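Local coordinates for PpBBE-like 1 D396N (Physcomitrella patens subsp. patens, PDB 6EO5), which oxidises cellobiose as a flavin-dependent oxidase of the berberine bridge enzyme family, present here as a single-residue variant, at residues Leu175-Val183 with Lys455-Asn463; Tyr391-Trp399 with Tyr411-Val419. All coordinates share one frame; numbering follows the deposited sequence.

Contact 1 and contact 2 belong to the two domains of a VAO-type flavoprotein. Their centres are about 35 Å apart, their nearest atoms about 22 Å, and they share no sheet or helix. The chain first makes the hairpin 175-183 in the FAD-binding part, then builds the seven-stranded antiparallel sheet, whose last strand, 391-398, leads to helix 405-420 in contact 2, and finally brings 455-463 back to the hairpin. Contact 2 is thus local along the chain, whereas contact 1 bridges 271 residues. The Phe462 side chain lies about 8 Å from the bound FAD and that of Val396 about 9 Å, consistent with a cofactor held between the two domains, as in VAO-type flavoproteins.

Contact 1 (Leu175-Val183 with Lys455-Asn463); sequences LVAANGTVV and KWDPQNVFN. With NAG (2-acetamido-2-deoxy-beta-D-glucopyranose), chain D.
Ala178 and Asp457 bring the two backbones closest, CA to CA 5.6 Å, where the type I turn Ala177-Gly180 faces the chain leaving helix 446-456. The methyl of Ala178 sits among Asp457, Val461 and Phe462: its CB lies 3.4 Å from Asp457 OD1 and 4.0 Å from Val461 CG2. Phe462, five residues after Asp457, brings its ring to the turn, CE2 3.7 Å from Ala178 CA, with Ala177 C near the ring plane at the edge. Val183 and the Trp456 indole approach head-on, and Val183 CG1 meets the ring obliquely at Trp456 CH2 (3.7 Å); the indole NE1 hydrogen-bonds to Asp192 OD2. The arrangement joins a hairpin of the FAD-binding domain to the C-terminal berberine-like segment. Asp457 shapes the latter: with CG anti to the backbone N (chi1 -178°), its carboxylate spans the loop, OD1 taking Val461 N through the syn lone pair and OD2 taking Phe462 N, while Lys453 forms a salt bridge to OD2. At the hairpin tip Asn179 is N-glycosylated, ND2 covalently bonded to NAG C1. Its OD1 accepts from Thr181 N (3.2 Å, an Asx turn) and OG1, both from one face, and NAG N2 donates to Thr181 OG1 at 2.7 Å.

Contact 2 (Tyr391-Trp399 with Tyr411-Val419); sequences YSIQMVASW and YITRYWKVV
Met395 reaches from strand 391-398 to the near side of helix 405-420 and lays its sulfur beside two aromatic rings, SD being 3.6 Å from Tyr415 CD1 and 3.7 Å from Trp416 CD1. Both are edge-on Met-aromatic contacts, the sulfur 81° off the normal of the Tyr415 ring and 73° off that of the Trp416 five-membered ring. CG anti to the carbonyl carbon, with the chain extended beyond it, carries SD and CE out to these edges, while Met395 CB stays behind, 3.7 Å from Ile412 CD1. Toward the start of the helical segment, Ala397 CB rests on Ile412 CB at 3.8 Å and faces the edge of the Tyr411 ring. At the other end Ile393 CD1 and Val419 CG1 meet tip to tip, also at 3.8 Å. The helix runs nearly antiparallel to the strand (160°, axes 8.7 Å apart); Val396 points away from it. Beyond this tight seam, Arg414 and Lys417 line the exposed flank of the helix. Tyr411 OH and Trp416 NE1 hydrogen-bond to the backbone oxygens of Met355 and Ser335. Ser398 O accepts from Gln408 NE2 earlier in the helix, but 391-399 and 411-419 themselves are held together by apolar and sulfur-ring contacts.

Contact 1 (Leu175-Val183 with Lys455-Asn463)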
ATOM      1  N   LEU A 175     -17.709   8.727   2.992  1.00 67.80           N
ATOM      2  CA  LEU A 175     -17.335   8.233   4.307  1.00 68.39           C
ATOM      3  C   LEU A 175     -18.367   8.661   5.342  1.00 70.39           C
ATOM      4  O   LEU A 175     -19.141   9.598   5.136  1.00 70.99           O
ATOM      5  CB  LEU A 175     -15.932   8.720   4.723  1.00 68.41           C
ATOM      6  CG  LEU A 175     -15.699  10.225   4.845  1.00 69.48           C
ATOM      7  CD1 LEU A 175     -15.856  10.677   6.293  1.00 67.39           C
ATOM      8  CD2 LEU A 175     -14.325  10.570   4.306  1.00 71.49           C
ATOM      9  N   VAL A 176     -18.358   7.946   6.462  1.00 72.38           N
ATOM     10  CA  VAL A 176     -19.116   8.292   7.658  1.00 70.19           C
ATOM     11  C   VAL A 176     -18.183   9.074   8.573  1.00 70.55           C
ATOM     12  O   VAL A 176     -17.179   8.532   9.049  1.00 69.38           O
ATOM     13  CB  VAL A 176     -19.653   7.029   8.354  1.00 70.12           C
ATOM     14  CG1 VAL A 176     -20.333   7.372   9.670  1.00 66.48           C
ATOM     15  CG2 VAL A 176     -20.597   6.287   7.426  1.00 68.73           C
ATOM     16  N   ALA A 177     -18.503  10.345   8.815  1.00 69.31           N
ATOM     17  CA  ALA A 177     -17.634  11.224   9.586  1.00 68.56           C
ATOM     18  C   ALA A 177     -17.811  11.007  11.096  1.00 71.75           C
ATOM     19  O   ALA A 177     -18.584  10.159  11.552  1.00 70.40           O
ATOM     20  CB  ALA A 177     -17.885  12.682   9.208  1.00 65.44           C
ATOM     21  N   ALA A 178     -17.057  11.779  11.886  1.00 74.87           N
ATOM     22  CA  ALA A 178     -17.041  11.558  13.331  1.00 73.36           C
ATOM     23  C   ALA A 178     -18.378  11.910  13.964  1.00 75.59           C
ATOM     24  O   ALA A 178     -18.806  11.252  14.920  1.00 78.64           O
ATOM     25  CB  ALA A 178     -15.915  12.360  13.983  1.00 67.28           C
ATOM     26  N   ASN A 179     -19.050  12.950  13.460  1.00 80.15           N
ATOM     27  CA  ASN A 179     -20.352  13.315  14.005  1.00 77.29           C
ATOM     28  C   ASN A 179     -21.492  12.484  13.421  1.00 78.83           C
ATOM     29  O   ASN A 179     -22.650  12.729  13.767  1.00 84.20           O
ATOM     30  CB  ASN A 179     -20.607  14.834  13.826  1.00 85.07           C
ATOM     31  CG  ASN A 179     -20.876  15.255  12.378  1.00 86.50           C
ATOM     32  OD1 ASN A 179     -21.014  14.424  11.483  1.00 81.23           O
ATOM     33  ND2 ASN A 179     -20.958  16.576  12.159  1.00 93.75           N
ATOM     34  N   GLY A 180     -21.200  11.509  12.558  1.00 74.63           N
ATOM     35  CA  GLY A 180     -22.188  10.562  12.092  1.00 77.04           C
ATOM     36  C   GLY A 180     -22.735  10.800  10.695  1.00 73.62           C
ATOM     37  O   GLY A 180     -23.370   9.897  10.146  1.00 75.69           O
ATOM     38  N   THR A 181     -22.510  11.970  10.105  1.00 73.85           N
ATOM     39  CA  THR A 181     -23.066  12.292   8.792  1.00 74.19           C
ATOM     40  C   THR A 181     -22.326  11.565   7.673  1.00 76.30           C
ATOM     41  O   THR A 181     -21.096  11.466   7.689  1.00 77.48           O
ATOM     42  CB  THR A 181     -22.980  13.799   8.544  1.00 81.08           C
ATOM     43  OG1 THR A 181     -23.565  14.503   9.643  1.00 90.39           O
ATOM     44  CG2 THR A 181     -23.697  14.176   7.273  1.00 78.35           C
ATOM     45  N   VAL A 182     -23.077  11.077   6.685  1.00 74.51           N
ATOM     46  CA  VAL A 182     -22.462  10.567   5.462  1.00 71.31           C
ATOM     47  C   VAL A 182     -22.021  11.744   4.607  1.00 72.61           C
ATOM     48  O   VAL A 182     -22.812  12.644   4.310  1.00 74.92           O
ATOM     49  CB  VAL A 182     -23.429   9.665   4.685  1.00 69.55           C
ATOM     50  CG1 VAL A 182     -22.669   8.919   3.598  1.00 67.32           C
ATOM     51  CG2 VAL A 182     -24.115   8.708   5.622  1.00 71.72           C
ATOM     52  N   VAL A 183     -20.761  11.728   4.191  1.00 70.40           N
ATOM     53  CA  VAL A 183     -20.128  12.838   3.495  1.00 68.64           C
ATOM     54  C   VAL A 183     -19.663  12.359   2.126  1.00 70.17           C
ATOM     55  O   VAL A 183     -19.374  11.172   1.925  1.00 67.85           O
ATOM     56  CB  VAL A 183     -18.940  13.387   4.319  1.00 71.74           C
ATOM     57  CG1 VAL A 183     -18.468  14.714   3.779  1.00 70.48           C
ATOM     58  CG2 VAL A 183     -19.321  13.500   5.788  1.00 73.49           C
ATOM     59  N   LYS A 455     -11.167  20.311  11.704  1.00 68.92           N
ATOM     60  CA  LYS A 455     -12.490  20.574  11.163  1.00 66.47           C
ATOM     61  C   LYS A 455     -13.377  19.337  11.203  1.00 70.17           C
ATOM     62  O   LYS A 455     -14.562  19.438  11.529  1.00 77.75           O
ATOM     63  CB  LYS A 455     -12.350  21.104   9.739  1.00 64.08           C
ATOM     64  CG  LYS A 455     -13.627  21.153   8.948  1.00 69.73           C
ATOM     65  CD  LYS A 455     -13.402  21.911   7.651  1.00 68.86           C
ATOM     66  CE  LYS A 455     -14.610  21.849   6.747  1.00 66.62           C
ATOM     67  NZ  LYS A 455     -14.442  22.818   5.637  1.00 74.59           N
ATOM     68  N   TRP A 456     -12.833  18.161  10.893  1.00 67.09           N
ATOM     69  CA  TRP A 456     -13.679  17.001  10.650  1.00 66.20           C
ATOM     70  C   TRP A 456     -13.741  16.009  11.800  1.00 65.44           C
ATOM     71  O   TRP A 456     -14.562  15.089  11.754  1.00 67.94           O
ATOM     72  CB  TRP A 456     -13.230  16.272   9.372  1.00 70.02           C
ATOM     73  CG  TRP A 456     -13.560  17.017   8.115  1.00 68.24           C
ATOM     74  CD1 TRP A 456     -12.731  17.840   7.408  1.00 70.02           C
ATOM     75  CD2 TRP A 456     -14.815  17.025   7.424  1.00 70.01           C
ATOM     76  NE1 TRP A 456     -13.388  18.355   6.315  1.00 70.92           N
ATOM     77  CE2 TRP A 456     -14.667  17.865   6.297  1.00 72.41           C
ATOM     78  CE3 TRP A 456     -16.049  16.397   7.643  1.00 73.17           C
ATOM     79  CZ2 TRP A 456     -15.705  18.094   5.392  1.00 73.54           C
ATOM     80  CZ3 TRP A 456     -17.084  16.623   6.743  1.00 70.54           C
ATOM     81  CH2 TRP A 456     -16.906  17.467   5.631  1.00 75.88           C
ATOM     82  N   ASP A 457     -12.902  16.152  12.820  1.00 69.74           N
ATOM     83  CA  ASP A 457     -12.947  15.274  13.995  1.00 69.20           C
ATOM     84  C   ASP A 457     -12.328  16.015  15.177  1.00 74.29           C
ATOM     85  O   ASP A 457     -11.260  15.639  15.691  1.00 70.30           O
ATOM     86  CB  ASP A 457     -12.223  13.955  13.712  1.00 63.67           C
ATOM     87  CG  ASP A 457     -12.285  12.966  14.880  1.00 69.95           C
ATOM     88  OD1 ASP A 457     -13.110  13.146  15.805  1.00 72.89           O
ATOM     89  OD2 ASP A 457     -11.491  11.994  14.870  1.00 68.49           O
ATOM     90  N   PRO A 458     -12.982  17.084  15.646  1.00 75.96           N
ATOM     91  CA  PRO A 458     -12.377  17.895  16.714  1.00 71.32           C
ATOM     92  C   PRO A 458     -12.210  17.137  18.019  1.00 68.04           C
ATOM     93  O   PRO A 458     -11.316  17.470  18.807  1.00 69.67           O
ATOM     94  CB  PRO A 458     -13.352  19.071  16.855  1.00 69.77           C
ATOM     95  CG  PRO A 458     -14.193  19.056  15.620  1.00 70.98           C
ATOM     96  CD  PRO A 458     -14.290  17.611  15.236  1.00 73.26           C
ATOM     97  N   GLN A 459     -13.041  16.122  18.262  1.00 71.96           N
ATOM     98  CA  GLN A 459     -12.947  15.270  19.441  1.00 72.38           C
ATOM     99  C   GLN A 459     -11.945  14.133  19.291  1.00 74.83           C
ATOM    100  O   GLN A 459     -11.808  13.339  20.230  1.00 77.64           O
ATOM    101  CB  GLN A 459     -14.311  14.653  19.783  1.00 75.53           C
ATOM    102  CG  GLN A 459     -15.482  15.607  19.779  1.00 78.86           C
ATOM    103  CD  GLN A 459     -15.169  16.902  20.490  1.00 84.89           C
ATOM    104  OE1 GLN A 459     -14.575  16.909  21.577  1.00 86.28           O
ATOM    105  NE2 GLN A 459     -15.551  18.018  19.871  1.00 88.38           N
ATOM    106  N   ASN A 460     -11.276  14.013  18.141  1.00 72.96           N
ATOM    107  CA  ASN A 460     -10.293  12.952  17.908  1.00 68.43           C
ATOM    108  C   ASN A 460     -10.913  11.574  18.131  1.00 66.16           C
ATOM    109  O   ASN A 460     -10.317  10.694  18.746  1.00 67.00           O
ATOM    110  CB  ASN A 460      -9.059  13.151  18.793  1.00 64.92           C
ATOM    111  CG  ASN A 460      -7.841  12.409  18.284  1.00 65.22           C
ATOM    112  OD1 ASN A 460      -7.658  12.228  17.076  1.00 66.98           O
ATOM    113  ND2 ASN A 460      -6.999  11.962  19.210  1.00 61.16           N
ATOM    114  N   VAL A 461     -12.136  11.394  17.626  1.00 68.55           N
ATOM    115  CA  VAL A 461     -12.820  10.103  17.728  1.00 69.76           C
ATOM    116  C   VAL A 461     -11.992   9.008  17.071  1.00 70.38           C
ATOM    117  O   VAL A 461     -11.833   7.909  17.617  1.00 67.87           O
ATOM    118  CB  VAL A 461     -14.216  10.185  17.083  1.00 71.55           C
ATOM    119  CG1 VAL A 461     -14.900   8.835  17.155  1.00 66.20           C
ATOM    120  CG2 VAL A 461     -15.050  11.268  17.736  1.00 72.43           C
ATOM    121  N   PHE A 462     -11.483   9.290  15.867  1.00 72.39           N
ATOM    122  CA  PHE A 462     -10.704   8.353  15.063  1.00 68.28           C
ATOM    123  C   PHE A 462      -9.214   8.643  15.255  1.00 67.15           C
ATOM    124  O   PHE A 462      -8.701   9.646  14.739  1.00 64.19           O
ATOM    125  CB  PHE A 462     -11.073   8.478  13.585  1.00 65.01           C
ATOM    126  CG  PHE A 462     -12.517   8.182  13.272  1.00 67.43           C
ATOM    127  CD1 PHE A 462     -13.038   6.909  13.458  1.00 69.08           C
ATOM    128  CD2 PHE A 462     -13.339   9.163  12.729  1.00 67.15           C
ATOM    129  CE1 PHE A 462     -14.363   6.626  13.140  1.00 61.97           C
ATOM    130  CE2 PHE A 462     -14.665   8.885  12.410  1.00 62.59           C
ATOM    131  CZ  PHE A 462     -15.171   7.620  12.614  1.00 62.54           C
ATOM    132  N   ASN A 463      -8.513   7.755  15.966  1.00 63.48           N
ATOM    133  CA  ASN A 463      -7.081   7.933  16.179  1.00 64.98           C
ATOM    134  C   ASN A 463      -6.372   6.581  16.230  1.00 62.43           C
ATOM    135  O   ASN A 463      -6.981   5.533  16.467  1.00 63.62           O
ATOM    136  CB  ASN A 463      -6.792   8.725  17.469  1.00 62.21           C
ATOM    137  CG  ASN A 463      -7.314   8.022  18.707  1.00 62.97           C
ATOM    138  OD1 ASN A 463      -6.757   7.011  19.157  1.00 62.40           O
ATOM    139  ND2 ASN A 463      -8.398   8.540  19.256  1.00 61.48           N
TER
HETATM  140  C1  NAG D 602     -21.214  17.191  10.870  1.00101.61           C
HETATM  141  C2  NAG D 602     -22.634  17.721  10.734  1.00102.91           C
HETATM  142  C3  NAG D 602     -22.884  18.166   9.296  1.00106.91           C
HETATM  143  C4  NAG D 602     -21.857  19.219   8.895  1.00111.93           C
HETATM  144  C5  NAG D 602     -20.428  18.712   9.133  1.00107.74           C
HETATM  145  C6  NAG D 602     -19.382  19.786   8.941  1.00103.46           C
HETATM  146  C7  NAG D 602     -24.251  16.786  12.334  1.00100.81           C
HETATM  147  C8  NAG D 602     -23.914  17.956  13.217  1.00 93.29           C
HETATM  148  N2  NAG D 602     -23.615  16.733  11.155  1.00 99.62           N
HETATM  149  O3  NAG D 602     -24.199  18.692   9.154  1.00107.52           O
HETATM  150  O4  NAG D 602     -22.041  19.582   7.530  1.00114.16           O
HETATM  151  O5  NAG D 602     -20.267  18.230  10.483  1.00106.31           O
HETATM  152  O6  NAG D 602     -18.919  20.263  10.197  1.00 96.73           O
HETATM  153  O7  NAG D 602     -25.068  15.932  12.671  1.00102.29           O

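Contact 2 (Tyr391-Trp399 with Tyr411-Val419)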
ATOM      1  N   TYR A 391      13.285   6.261  -6.715  1.00 55.74           N
ATOM      2  CA  TYR A 391      12.669   5.026  -6.250  1.00 52.55           C
ATOM      3  C   TYR A 391      12.495   5.072  -4.734  1.00 54.85           C
ATOM      4  O   TYR A 391      13.117   5.882  -4.039  1.00 53.42           O
ATOM      5  CB  TYR A 391      13.494   3.802  -6.676  1.00 47.95           C
ATOM      6  CG  TYR A 391      14.923   3.797  -6.181  1.00 50.84           C
ATOM      7  CD1 TYR A 391      15.237   3.330  -4.901  1.00 50.40           C
ATOM      8  CD2 TYR A 391      15.964   4.227  -6.998  1.00 50.49           C
ATOM      9  CE1 TYR A 391      16.532   3.313  -4.451  1.00 53.47           C
ATOM     10  CE2 TYR A 391      17.273   4.208  -6.555  1.00 48.64           C
ATOM     11  CZ  TYR A 391      17.552   3.755  -5.279  1.00 54.74           C
ATOM     12  OH  TYR A 391      18.854   3.736  -4.815  1.00 58.13           O
ATOM     13  N   SER A 392      11.625   4.192  -4.234  1.00 50.72           N
ATOM     14  CA  SER A 392      11.447   3.946  -2.810  1.00 46.13           C
ATOM     15  C   SER A 392      12.169   2.661  -2.428  1.00 50.90           C
ATOM     16  O   SER A 392      12.384   1.789  -3.270  1.00 53.36           O
ATOM     17  CB  SER A 392       9.968   3.808  -2.466  1.00 50.79           C
ATOM     18  OG  SER A 392       9.391   2.717  -3.189  1.00 51.58           O
ATOM     19  N   ILE A 393      12.539   2.533  -1.154  1.00 51.40           N
ATOM     20  CA  ILE A 393      13.124   1.293  -0.643  1.00 53.07           C
ATOM     21  C   ILE A 393      12.184   0.715   0.408  1.00 53.28           C
ATOM     22  O   ILE A 393      11.899   1.368   1.421  1.00 55.20           O
ATOM     23  CB  ILE A 393      14.527   1.497  -0.044  1.00 56.89           C
ATOM     24  CG1 ILE A 393      15.474   2.207  -1.010  1.00 53.29           C
ATOM     25  CG2 ILE A 393      15.120   0.149   0.341  1.00 52.34           C
ATOM     26  CD1 ILE A 393      16.880   2.361  -0.444  1.00 52.50           C
ATOM     27  N   GLN A 394      11.731  -0.514   0.192  1.00 53.44           N
ATOM     28  CA  GLN A 394      11.002  -1.252   1.216  1.00 53.74           C
ATOM     29  C   GLN A 394      11.974  -2.188   1.933  1.00 54.64           C
ATOM     30  O   GLN A 394      12.635  -3.013   1.287  1.00 56.18           O
ATOM     31  CB  GLN A 394       9.830  -2.029   0.620  1.00 48.91           C
ATOM     32  CG  GLN A 394       8.866  -2.531   1.684  1.00 50.94           C
ATOM     33  CD  GLN A 394       7.915  -3.598   1.182  1.00 52.70           C
ATOM     34  OE1 GLN A 394       7.215  -4.242   1.968  1.00 54.68           O
ATOM     35  NE2 GLN A 394       7.889  -3.796  -0.126  1.00 47.02           N
ATOM     36  N   MET A 395      12.059  -2.057   3.259  1.00 48.72           N
ATOM     37  CA  MET A 395      13.012  -2.795   4.089  1.00 50.82           C
ATOM     38  C   MET A 395      12.248  -3.635   5.106  1.00 52.43           C
ATOM     39  O   MET A 395      11.637  -3.083   6.026  1.00 57.02           O
ATOM     40  CB  MET A 395      13.956  -1.832   4.806  1.00 47.88           C
ATOM     41  CG  MET A 395      14.376  -0.658   3.966  1.00 48.86           C
ATOM     42  SD  MET A 395      15.017   0.672   4.984  1.00 53.51           S
ATOM     43  CE  MET A 395      15.460   1.903   3.777  1.00 48.96           C
ATOM     44  N   VAL A 396      12.306  -4.959   4.968  1.00 50.37           N
ATOM     45  CA  VAL A 396      11.547  -5.887   5.805  1.00 52.63           C
ATOM     46  C   VAL A 396      12.517  -6.852   6.481  1.00 55.11           C
ATOM     47  O   VAL A 396      13.370  -7.443   5.811  1.00 55.11           O
ATOM     48  CB  VAL A 396      10.505  -6.673   4.981  1.00 55.83           C
ATOM     49  CG1 VAL A 396       9.679  -7.580   5.885  1.00 54.40           C
ATOM     50  CG2 VAL A 396       9.607  -5.734   4.187  1.00 51.55           C
ATOM     51  N   ALA A 397      12.383  -7.015   7.804  1.00 57.17           N
ATOM     52  CA  ALA A 397      13.114  -8.029   8.567  1.00 55.25           C
ATOM     53  C   ALA A 397      12.124  -8.882   9.346  1.00 55.88           C
ATOM     54  O   ALA A 397      11.300  -8.349  10.095  1.00 56.44           O
ATOM     55  CB  ALA A 397      14.125  -7.405   9.526  1.00 50.98           C
ATOM     56  N   SER A 398      12.219 -10.200   9.181  1.00 56.50           N
ATOM     57  CA  SER A 398      11.231 -11.140   9.691  1.00 54.69           C
ATOM     58  C   SER A 398      11.842 -12.049  10.746  1.00 61.52           C
ATOM     59  O   SER A 398      13.066 -12.191  10.850  1.00 62.22           O
ATOM     60  CB  SER A 398      10.648 -12.005   8.565  1.00 57.98           C
ATOM     61  OG  SER A 398      10.064 -11.209   7.551  1.00 54.81           O
ATOM     62  N   TRP A 399      10.964 -12.666  11.536  1.00 61.20           N
ATOM     63  CA  TRP A 399      11.374 -13.700  12.472  1.00 58.47           C
ATOM     64  C   TRP A 399      10.207 -14.636  12.726  1.00 59.68           C
ATOM     65  O   TRP A 399       9.046 -14.278  12.528  1.00 57.84           O
ATOM     66  CB  TRP A 399      11.900 -13.119  13.791  1.00 61.28           C
ATOM     67  CG  TRP A 399      10.970 -12.209  14.571  1.00 63.66           C
ATOM     68  CD1 TRP A 399      10.179 -12.556  15.638  1.00 64.69           C
ATOM     69  CD2 TRP A 399      10.785 -10.794  14.383  1.00 62.71           C
ATOM     70  NE1 TRP A 399       9.509 -11.450  16.115  1.00 64.37           N
ATOM     71  CE2 TRP A 399       9.864 -10.358  15.364  1.00 62.13           C
ATOM     72  CE3 TRP A 399      11.309  -9.858  13.486  1.00 55.51           C
ATOM     73  CZ2 TRP A 399       9.454  -9.025  15.464  1.00 58.79           C
ATOM     74  CZ3 TRP A 399      10.902  -8.538  13.590  1.00 58.47           C
ATOM     75  CH2 TRP A 399       9.981  -8.133  14.572  1.00 57.29           C
ATOM     76  N   TYR A 411      18.559  -4.723  13.504  1.00 57.13           N
ATOM     77  CA  TYR A 411      19.191  -4.894  12.203  1.00 53.26           C
ATOM     78  C   TYR A 411      18.560  -3.984  11.157  1.00 53.32           C
ATOM     79  O   TYR A 411      19.261  -3.242  10.463  1.00 58.62           O
ATOM     80  CB  TYR A 411      19.102  -6.359  11.793  1.00 53.64           C
ATOM     81  CG  TYR A 411      19.343  -6.632  10.338  1.00 56.75           C
ATOM     82  CD1 TYR A 411      20.604  -6.467   9.776  1.00 57.54           C
ATOM     83  CD2 TYR A 411      18.314  -7.097   9.524  1.00 56.98           C
ATOM     84  CE1 TYR A 411      20.827  -6.735   8.440  1.00 58.33           C
ATOM     85  CE2 TYR A 411      18.525  -7.372   8.190  1.00 56.42           C
ATOM     86  CZ  TYR A 411      19.783  -7.186   7.654  1.00 57.59           C
ATOM     87  OH  TYR A 411      19.995  -7.455   6.328  1.00 59.53           O
ATOM     88  N   ILE A 412      17.230  -3.989  11.059  1.00 52.93           N
ATOM     89  CA  ILE A 412      16.597  -3.213   9.999  1.00 55.41           C
ATOM     90  C   ILE A 412      16.614  -1.718  10.312  1.00 56.03           C
ATOM     91  O   ILE A 412      16.529  -0.890   9.390  1.00 56.97           O
ATOM     92  CB  ILE A 412      15.168  -3.728   9.729  1.00 48.29           C
ATOM     93  CG1 ILE A 412      14.756  -3.384   8.305  1.00 50.97           C
ATOM     94  CG2 ILE A 412      14.176  -3.167  10.733  1.00 49.65           C
ATOM     95  CD1 ILE A 412      15.365  -4.297   7.250  1.00 49.40           C
ATOM     96  N   THR A 413      16.749  -1.347  11.584  1.00 49.10           N
ATOM     97  CA  THR A 413      16.854   0.065  11.933  1.00 52.42           C
ATOM     98  C   THR A 413      18.266   0.600  11.702  1.00 55.54           C
ATOM     99  O   THR A 413      18.435   1.741  11.249  1.00 53.79           O
ATOM    100  CB  THR A 413      16.422   0.267  13.383  1.00 50.27           C
ATOM    101  OG1 THR A 413      15.032  -0.067  13.490  1.00 54.01           O
ATOM    102  CG2 THR A 413      16.640   1.705  13.821  1.00 44.94           C
ATOM    103  N   ARG A 414      19.288  -0.202  12.009  1.00 54.16           N
ATOM    104  CA  ARG A 414      20.644   0.130  11.587  1.00 51.90           C
ATOM    105  C   ARG A 414      20.701   0.349  10.082  1.00 57.36           C
ATOM    106  O   ARG A 414      21.292   1.325   9.602  1.00 57.26           O
ATOM    107  CB  ARG A 414      21.604  -0.988  11.976  1.00 56.57           C
ATOM    108  CG  ARG A 414      22.016  -1.034  13.410  1.00 54.77           C
ATOM    109  CD  ARG A 414      23.049  -2.128  13.575  1.00 58.80           C
ATOM    110  NE  ARG A 414      22.475  -3.477  13.604  1.00 64.49           N
ATOM    111  CZ  ARG A 414      22.323  -4.196  14.722  1.00 71.02           C
ATOM    112  NH1 ARG A 414      22.718  -3.684  15.900  1.00 62.79           N
ATOM    113  NH2 ARG A 414      21.785  -5.425  14.664  1.00 69.49           N
ATOM    114  N   TYR A 415      20.094  -0.570   9.320  1.00 55.24           N
ATOM    115  CA  TYR A 415      20.104  -0.475   7.868  1.00 48.22           C
ATOM    116  C   TYR A 415      19.481   0.834   7.405  1.00 52.24           C
ATOM    117  O   TYR A 415      20.041   1.533   6.549  1.00 51.99           O
ATOM    118  CB  TYR A 415      19.364  -1.673   7.276  1.00 51.59           C
ATOM    119  CG  TYR A 415      19.215  -1.655   5.755  1.00 52.85           C
ATOM    120  CD1 TYR A 415      18.211  -0.908   5.131  1.00 52.57           C
ATOM    121  CD2 TYR A 415      20.062  -2.401   4.949  1.00 48.94           C
ATOM    122  CE1 TYR A 415      18.076  -0.893   3.748  1.00 55.62           C
ATOM    123  CE2 TYR A 415      19.929  -2.397   3.572  1.00 52.32           C
ATOM    124  CZ  TYR A 415      18.941  -1.648   2.977  1.00 53.23           C
ATOM    125  OH  TYR A 415      18.817  -1.661   1.614  1.00 49.76           O
ATOM    126  N   TRP A 416      18.312   1.179   7.957  1.00 50.26           N
ATOM    127  CA  TRP A 416      17.667   2.434   7.581  1.00 48.36           C
ATOM    128  C   TRP A 416      18.578   3.624   7.852  1.00 52.73           C
ATOM    129  O   TRP A 416      18.620   4.573   7.063  1.00 51.89           O
ATOM    130  CB  TRP A 416      16.345   2.601   8.329  1.00 50.89           C
ATOM    131  CG  TRP A 416      15.529   3.768   7.843  1.00 52.02           C
ATOM    132  CD1 TRP A 416      14.513   3.729   6.931  1.00 52.28           C
ATOM    133  CD2 TRP A 416      15.671   5.151   8.227  1.00 52.35           C
ATOM    134  NE1 TRP A 416      14.016   4.996   6.722  1.00 51.68           N
ATOM    135  CE2 TRP A 416      14.703   5.886   7.508  1.00 47.75           C
ATOM    136  CE3 TRP A 416      16.518   5.834   9.111  1.00 52.86           C
ATOM    137  CZ2 TRP A 416      14.559   7.270   7.640  1.00 48.47           C
ATOM    138  CZ3 TRP A 416      16.373   7.210   9.243  1.00 53.47           C
ATOM    139  CH2 TRP A 416      15.402   7.913   8.505  1.00 54.26           C
ATOM    140  N   LYS A 417      19.327   3.589   8.960  1.00 52.34           N
ATOM    141  CA  LYS A 417      20.181   4.722   9.288  1.00 51.51           C
ATOM    142  C   LYS A 417      21.393   4.804   8.366  1.00 54.50           C
ATOM    143  O   LYS A 417      21.865   5.911   8.074  1.00 55.57           O
ATOM    144  CB  LYS A 417      20.611   4.650  10.752  1.00 54.12           C
ATOM    145  CG  LYS A 417      19.484   4.985  11.720  1.00 51.00           C
ATOM    146  CD  LYS A 417      19.958   4.923  13.157  1.00 52.79           C
ATOM    147  CE  LYS A 417      18.793   5.052  14.116  1.00 52.54           C
ATOM    148  NZ  LYS A 417      19.247   5.003  15.536  1.00 56.59           N
ATOM    149  N   VAL A 418      21.907   3.660   7.901  1.00 52.92           N
ATOM    150  CA  VAL A 418      22.988   3.674   6.915  1.00 51.21           C
ATOM    151  C   VAL A 418      22.509   4.313   5.618  1.00 53.51           C
ATOM    152  O   VAL A 418      23.129   5.250   5.102  1.00 56.44           O
ATOM    153  CB  VAL A 418      23.527   2.251   6.671  1.00 50.96           C
ATOM    154  CG1 VAL A 418      24.509   2.248   5.508  1.00 47.82           C
ATOM    155  CG2 VAL A 418      24.188   1.704   7.925  1.00 48.26           C
ATOM    156  N   VAL A 419      21.392   3.824   5.073  1.00 50.53           N
ATOM    157  CA  VAL A 419      20.903   4.385   3.817  1.00 53.90           C
ATOM    158  C   VAL A 419      20.576   5.866   3.983  1.00 55.86           C
ATOM    159  O   VAL A 419      20.800   6.667   3.066  1.00 55.40           O
ATOM    160  CB  VAL A 419      19.685   3.591   3.294  1.00 52.10           C
ATOM    161  CG1 VAL A 419      19.105   4.269   2.032  1.00 46.58           C
ATOM    162  CG2 VAL A 419      20.077   2.141   3.017  1.00 46.92           C
TER